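Local atomic coordinates of extracellular solute-binding protein family 1 (Kribbella flavida, PDB entry 5IXP), a protein that probably captures an extracellular solute and hands it to an ABC transporter as the binding-protein component of the uptake system. Residues 165-170 / 365-370; 199-204 / 375-380. One frame throughout, in Å; residues are numbered along the deposited sequence. Where two conformers were deposited one is given.

Overall arrangement
Four helices meet here, in two pairs consecutive in the chain: 167-175 with 195-209, and 356-371 with 377-392. Contact 1 joins the first member of each pair and contact 2 joins the second, so the segments alternate along the sequence and the C-terminal helices are packed onto the earlier ones. The contact centres lie about 10 Å apart, on the same side of the chain's centre and about 17 and 24 Å from it. Trp201 ties them together: its CH2 is 3.7 Å from Leu367 N. Val370 CG2 also packs at 3.4 Å on Ala380 CB, and Arg369 NE probably donates to Gln375 OE1 at 2.8 Å.

Contact 1: 165-170 / 365-370; sequences DSAVLT and EALARV
The CD2 methyl of Leu367 rests against the carbonyl group of Ala167, 3.6 Å from Ala167 O; the Arg369 guanidinium turns back on its own helix, with Glu365 O and Ala366 CA against one face near the rim. This is apolar helix-to-helix packing in the helical part of a periplasmic-binding-protein fold, where the first turn of helix 167-175 meets the last turns of helix 356-371. Leu367 reaches across because its CG stands anti to the backbone N (chi1 -176°), bringing the branch point to 3.9 Å from Ala167 CB. Alongside, Val168 sends a single branch over: CG2 faces the backbone of the next residue, 3.9 Å from Ala368 N and as close to Ala368 CB, with Leu367 CB a little farther off. Trp201 of helix 195-209 packs on Leu367, and Ile204 and Thr208 of that helix pack on Ala167, which is buried. A polar tie comes just beyond, where Asp371 OD2 accepts from Ala167 N at the start of the helix. The same end is N-capped by Ser166, whose OG takes a nearly straight bond from Leu169 N, 3.2 Å long with 167° at the hydrogen.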
loop_
_atom_site.group_PDB
_atom_site.type_symbol
_atom_site.label_atom_id
_atom_site.label_comp_id
_atom_site.label_asym_id
_atom_site.label_seq_id
_atom_site.Cartn_x
_atom_site.Cartn_y
_atom_site.Cartn_z
ATOM N N ASP A 165 0.085 5.715 15.888
ATOM C CA ASP A 165 -0.484 7.024 15.584
ATOM C C ASP A 165 -2.016 7.017 15.561
ATOM O O ASP A 165 -2.633 7.948 16.080
ATOM C CB ASP A 165 0.085 7.566 14.264
ATOM C CG ASP A 165 -0.148 6.634 13.079
ATOM O OD1 ASP A 165 -0.227 5.404 13.265
ATOM O OD2 ASP A 165 -0.235 7.140 11.948
ATOM N N SER A 166 -2.663 6.010 14.965
ATOM C CA SER A 166 -4.127 6.015 14.936
ATOM C C SER A 166 -4.674 4.597 14.865
ATOM O O SER A 166 -4.020 3.679 14.358
ATOM C CB SER A 166 -4.693 6.842 13.761
ATOM O OG SER A 166 -4.484 6.222 12.491
ATOM N N ALA A 167 -5.894 4.432 15.387
ATOM C CA ALA A 167 -6.588 3.155 15.265
ATOM C C ALA A 167 -6.835 2.800 13.804
ATOM O O ALA A 167 -6.737 1.629 13.419
ATOM C CB ALA A 167 -7.912 3.201 16.037
ATOM N N VAL A 168 -7.161 3.795 12.975
ATOM C CA VAL A 168 -7.523 3.513 11.585
ATOM C C VAL A 168 -6.345 2.906 10.830
ATOM O O VAL A 168 -6.499 1.910 10.114
ATOM C CB VAL A 168 -8.052 4.783 10.891
ATOM C CG1 VAL A 168 -8.087 4.597 9.371
ATOM C CG2 VAL A 168 -9.452 5.105 11.391
ATOM N N LEU A 169 -5.147 3.483 10.971
ATOM C CA LEU A 169 -4.020 2.901 10.234
ATOM C C LEU A 169 -3.677 1.505 10.749
ATOM O O LEU A 169 -3.267 0.642 9.963
ATOM C CB LEU A 169 -2.790 3.810 10.278
ATOM C CG LEU A 169 -2.841 5.068 9.396
ATOM C CD1 LEU A 169 -1.454 5.694 9.241
ATOM C CD2 LEU A 169 -3.444 4.769 8.030
ATOM N N THR A 170 -3.856 1.252 12.049
ATOM C CA THR A 170 -3.673 -0.104 12.556
ATOM C C THR A 170 -4.708 -1.049 11.955
ATOM O O THR A 170 -4.396 -2.200 11.613
ATOM C CB THR A 170 -3.753 -0.113 14.087
ATOM O OG1 THR A 170 -2.845 0.859 14.626
ATOM C CG2 THR A 170 -3.408 -1.496 14.641
ATOM N N GLU A 365 -14.374 5.214 9.163
ATOM C CA GLU A 365 -15.018 6.370 9.782
ATOM C C GLU A 365 -15.543 6.003 11.160
ATOM O O GLU A 365 -15.362 6.758 12.125
ATOM C CB GLU A 365 -16.155 6.902 8.897
ATOM C CG GLU A 365 -15.659 7.634 7.647
ATOM C CD GLU A 365 -16.770 8.038 6.693
ATOM O OE1 GLU A 365 -17.949 7.734 6.971
ATOM O OE2 GLU A 365 -16.459 8.660 5.653
ATOM N N ALA A 366 -16.170 4.829 11.276
ATOM C CA ALA A 366 -16.687 4.394 12.566
ATOM C C ALA A 366 -15.557 4.186 13.566
ATOM O O ALA A 366 -15.657 4.602 14.727
ATOM C CB ALA A 366 -17.508 3.114 12.397
ATOM N N LEU A 367 -14.467 3.547 13.135
ATOM C CA LEU A 367 -13.364 3.311 14.056
ATOM C C LEU A 367 -12.729 4.627 14.502
ATOM O O LEU A 367 -12.344 4.769 15.667
ATOM C CB LEU A 367 -12.332 2.383 13.413
ATOM C CG LEU A 367 -11.164 1.982 14.316
ATOM C CD1 LEU A 367 -11.666 1.371 15.620
ATOM C CD2 LEU A 367 -10.254 1.008 13.568
ATOM N N ALA A 368 -12.639 5.608 13.595
ATOM C CA ALA A 368 -12.107 6.913 13.969
ATOM C C ALA A 368 -12.985 7.585 15.019
ATOM O O ALA A 368 -12.477 8.249 15.928
ATOM C CB ALA A 368 -11.967 7.808 12.734
ATOM N N ARG A 369 -14.308 7.430 14.908
ATOM C CA ARG A 369 -15.194 8.003 15.920
ATOM C C ARG A 369 -14.948 7.374 17.287
ATOM O O ARG A 369 -14.963 8.070 18.308
ATOM C CB ARG A 369 -16.656 7.849 15.501
ATOM C CG ARG A 369 -17.061 8.744 14.314
ATOM C CD ARG A 369 -18.575 8.770 14.116
ATOM N NE ARG A 369 -19.146 7.442 13.882
ATOM C CZ ARG A 369 -19.308 6.884 12.685
ATOM N NH1 ARG A 369 -18.928 7.526 11.579
ATOM N NH2 ARG A 369 -19.850 5.674 12.591
ATOM N N VAL A 370 -14.701 6.063 17.329
ATOM C CA VAL A 370 -14.335 5.417 18.591
ATOM C C VAL A 370 -13.001 5.951 19.091
ATOM O O VAL A 370 -12.854 6.302 20.269
ATOM C CB VAL A 370 -14.281 3.890 18.431
ATOM C CG1 VAL A 370 -13.842 3.255 19.740
ATOM C CG2 VAL A 370 -15.631 3.350 18.000
#

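Contact 2: 199-204 / 375-380; sequences RTWDQI and QSSSAA
Trp201 and Ser377 are joined by the one direct hydrogen bond of this contact. The indole N-H of Trp201 is the donor, NE1 to Ser377 OG being 3.2 Å with 154° at the hydrogen, and the oxygen stands 18° out of the ring plane, so the bond is somewhat bent. With CG anti to its backbone N, the indole of Trp201 swings out toward the first turn of helix 377-392, where Ser377, its OG also anti to N, turns its hydroxyl to meet NE1.

A water adds a second, indirect polar link. It donates to Asp202 OD1 at 2.7 Å and lies 3.1 Å from Ser377 OG, so the serine oxygen is held both by the indole and by the water. Asp202 OD1 itself lies in the plane of the Trp201 ring, at its edge, and also forms a salt bridge with Lys198 one helical turn earlier.

Apolar contact falls to the six-membered ring of the indole. Its CZ2 is 3.9 Å from Ala380 CB, and CH2 is only slightly farther off; the methyl comes at the ring edge, in plane, rather than over a face. Trp381 meets the same indole with the ring planes about 60° apart, and Ala366, Leu367 and Val370 of helix 356-371 pack on it too, which buries the indole between its own helix and helices 356-371 and 377-392.

Within its own segment Ser376 caps the new helix, its OG accepting from Ala379 N at 3.3 Å. The arrangement is thus a tryptophan of one helix docked against the N-capped first turn of another, joining helices 195-209 and 377-392 in the helical packing of a periplasmic-binding-protein fold.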
loop_
_atom_site.group_PDB
_atom_site.type_symbol
_atom_site.label_atom_id
_atom_site.label_comp_id
_atom_site.label_asym_id
_atom_site.label_seq_id
_atom_site.Cartn_x
_atom_site.Cartn_y
_atom_site.Cartn_z
ATOM N N ARG A 199 -13.517 -9.479 15.402
ATOM C CA ARG A 199 -12.431 -9.713 16.347
ATOM C C ARG A 199 -11.296 -8.719 16.138
ATOM O O ARG A 199 -10.680 -8.257 17.109
ATOM C CB ARG A 199 -11.933 -11.155 16.248
ATOM C CG ARG A 199 -12.776 -12.094 17.093
ATOM C CD ARG A 199 -12.134 -13.447 17.299
ATOM N NE ARG A 199 -13.063 -14.361 17.947
ATOM C CZ ARG A 199 -12.714 -15.541 18.447
ATOM N NH1 ARG A 199 -11.450 -15.941 18.376
ATOM N NH2 ARG A 199 -13.625 -16.317 19.022
ATOM N N THR A 200 -10.999 -8.392 14.876
ATOM C CA THR A 200 -10.026 -7.350 14.567
ATOM C C THR A 200 -10.452 -6.017 15.161
ATOM O O THR A 200 -9.662 -5.327 15.818
ATOM C CB THR A 200 -9.870 -7.234 13.050
ATOM O OG1 THR A 200 -9.414 -8.483 12.521
ATOM C CG2 THR A 200 -8.889 -6.131 12.681
ATOM N N TRP A 201 -11.705 -5.633 14.913
ATOM C CA TRP A 201 -12.276 -4.432 15.519
ATOM C C TRP A 201 -12.108 -4.451 17.036
ATOM O O TRP A 201 -11.607 -3.488 17.633
ATOM C CB TRP A 201 -13.757 -4.340 15.128
ATOM C CG TRP A 201 -14.565 -3.252 15.800
ATOM C CD1 TRP A 201 -15.167 -3.311 17.033
ATOM C CD2 TRP A 201 -14.912 -1.975 15.248
ATOM N NE1 TRP A 201 -15.843 -2.138 17.289
ATOM C CE2 TRP A 201 -15.707 -1.303 16.209
ATOM C CE3 TRP A 201 -14.628 -1.331 14.036
ATOM C CZ2 TRP A 201 -16.218 -0.013 15.994
ATOM C CZ3 TRP A 201 -15.128 -0.048 13.825
ATOM C CH2 TRP A 201 -15.912 0.598 14.801
ATOM N N ASP A 202 -12.508 -5.554 17.677
ATOM C CA ASP A 202 -12.451 -5.612 19.136
ATOM C C ASP A 202 -11.031 -5.422 19.648
ATOM O O ASP A 202 -10.813 -4.733 20.653
ATOM C CB ASP A 202 -13.017 -6.936 19.647
ATOM C CG ASP A 202 -14.524 -7.005 19.532
ATOM O OD1 ASP A 202 -15.161 -5.946 19.379
ATOM O OD2 ASP A 202 -15.071 -8.115 19.604
ATOM N N GLN A 203 -10.052 -6.027 18.971
ATOM C CA GLN A 203 -8.676 -5.952 19.451
ATOM C C GLN A 203 -8.117 -4.535 19.327
ATOM O O GLN A 203 -7.391 -4.070 20.216
ATOM C CB GLN A 203 -7.809 -6.959 18.694
ATOM C CG GLN A 203 -6.425 -7.150 19.268
ATOM C CD GLN A 203 -5.724 -8.374 18.683
ATOM O OE1 GLN A 203 -6.030 -8.804 17.572
ATOM N NE2 GLN A 203 -4.793 -8.948 19.442
ATOM N N ILE A 204 -8.434 -3.833 18.234
ATOM C CA ILE A 204 -7.971 -2.456 18.100
ATOM C C ILE A 204 -8.704 -1.546 19.072
ATOM O O ILE A 204 -8.101 -0.648 19.670
ATOM C CB ILE A 204 -8.133 -1.971 16.651
ATOM C CG1 ILE A 204 -7.309 -2.857 15.737
ATOM C CG2 ILE A 204 -7.692 -0.508 16.512
ATOM C CD1 ILE A 204 -7.523 -2.540 14.279
ATOM N N GLN A 375 -18.064 8.241 19.803
ATOM C CA GLN A 375 -19.097 7.217 19.755
ATOM C C GLN A 375 -18.551 5.981 20.451
ATOM O O GLN A 375 -17.356 5.691 20.346
ATOM C CB GLN A 375 -19.498 6.896 18.306
ATOM C CG GLN A 375 -20.739 6.028 18.163
ATOM C CD GLN A 375 -21.129 5.788 16.710
ATOM O OE1 GLN A 375 -20.285 5.829 15.810
ATOM N NE2 GLN A 375 -22.423 5.548 16.473
ATOM N N SER A 376 -19.419 5.269 21.169
ATOM C CA SER A 376 -18.989 4.031 21.805
ATOM C C SER A 376 -18.711 2.955 20.757
ATOM O O SER A 376 -19.179 3.019 19.613
ATOM C CB SER A 376 -20.039 3.518 22.792
ATOM O OG SER A 376 -21.142 2.950 22.104
ATOM N N SER A 377 -17.937 1.949 21.172
ATOM C CA SER A 377 -17.558 0.863 20.273
ATOM C C SER A 377 -18.782 0.137 19.729
ATOM O O SER A 377 -18.874 -0.132 18.527
ATOM C CB SER A 377 -16.636 -0.122 20.999
ATOM O OG SER A 377 -16.532 -1.345 20.275
ATOM N N SER A 378 -19.734 -0.210 20.600
ATOM C CA SER A 378 -20.878 -0.975 20.120
ATOM C C SER A 378 -21.752 -0.140 19.189
ATOM O O SER A 378 -22.230 -0.644 18.168
ATOM C CB SER A 378 -21.691 -1.512 21.298
ATOM O OG SER A 378 -22.470 -0.477 21.852
ATOM N N ALA A 379 -21.962 1.143 19.506
ATOM C CA ALA A 379 -22.781 1.986 18.633
ATOM C C ALA A 379 -22.093 2.223 17.292
ATOM O O ALA A 379 -22.745 2.238 16.241
ATOM C CB ALA A 379 -23.090 3.321 19.312
ATOM N N ALA A 380 -20.775 2.410 17.311
ATOM C CA ALA A 380 -20.056 2.624 16.058
ATOM C C ALA A 380 -20.076 1.372 15.189
ATOM O O ALA A 380 -20.190 1.462 13.958
ATOM C CB ALA A 380 -18.622 3.057 16.353
HETATM O O HOH W 1 -15.116 -3.936 21.143
#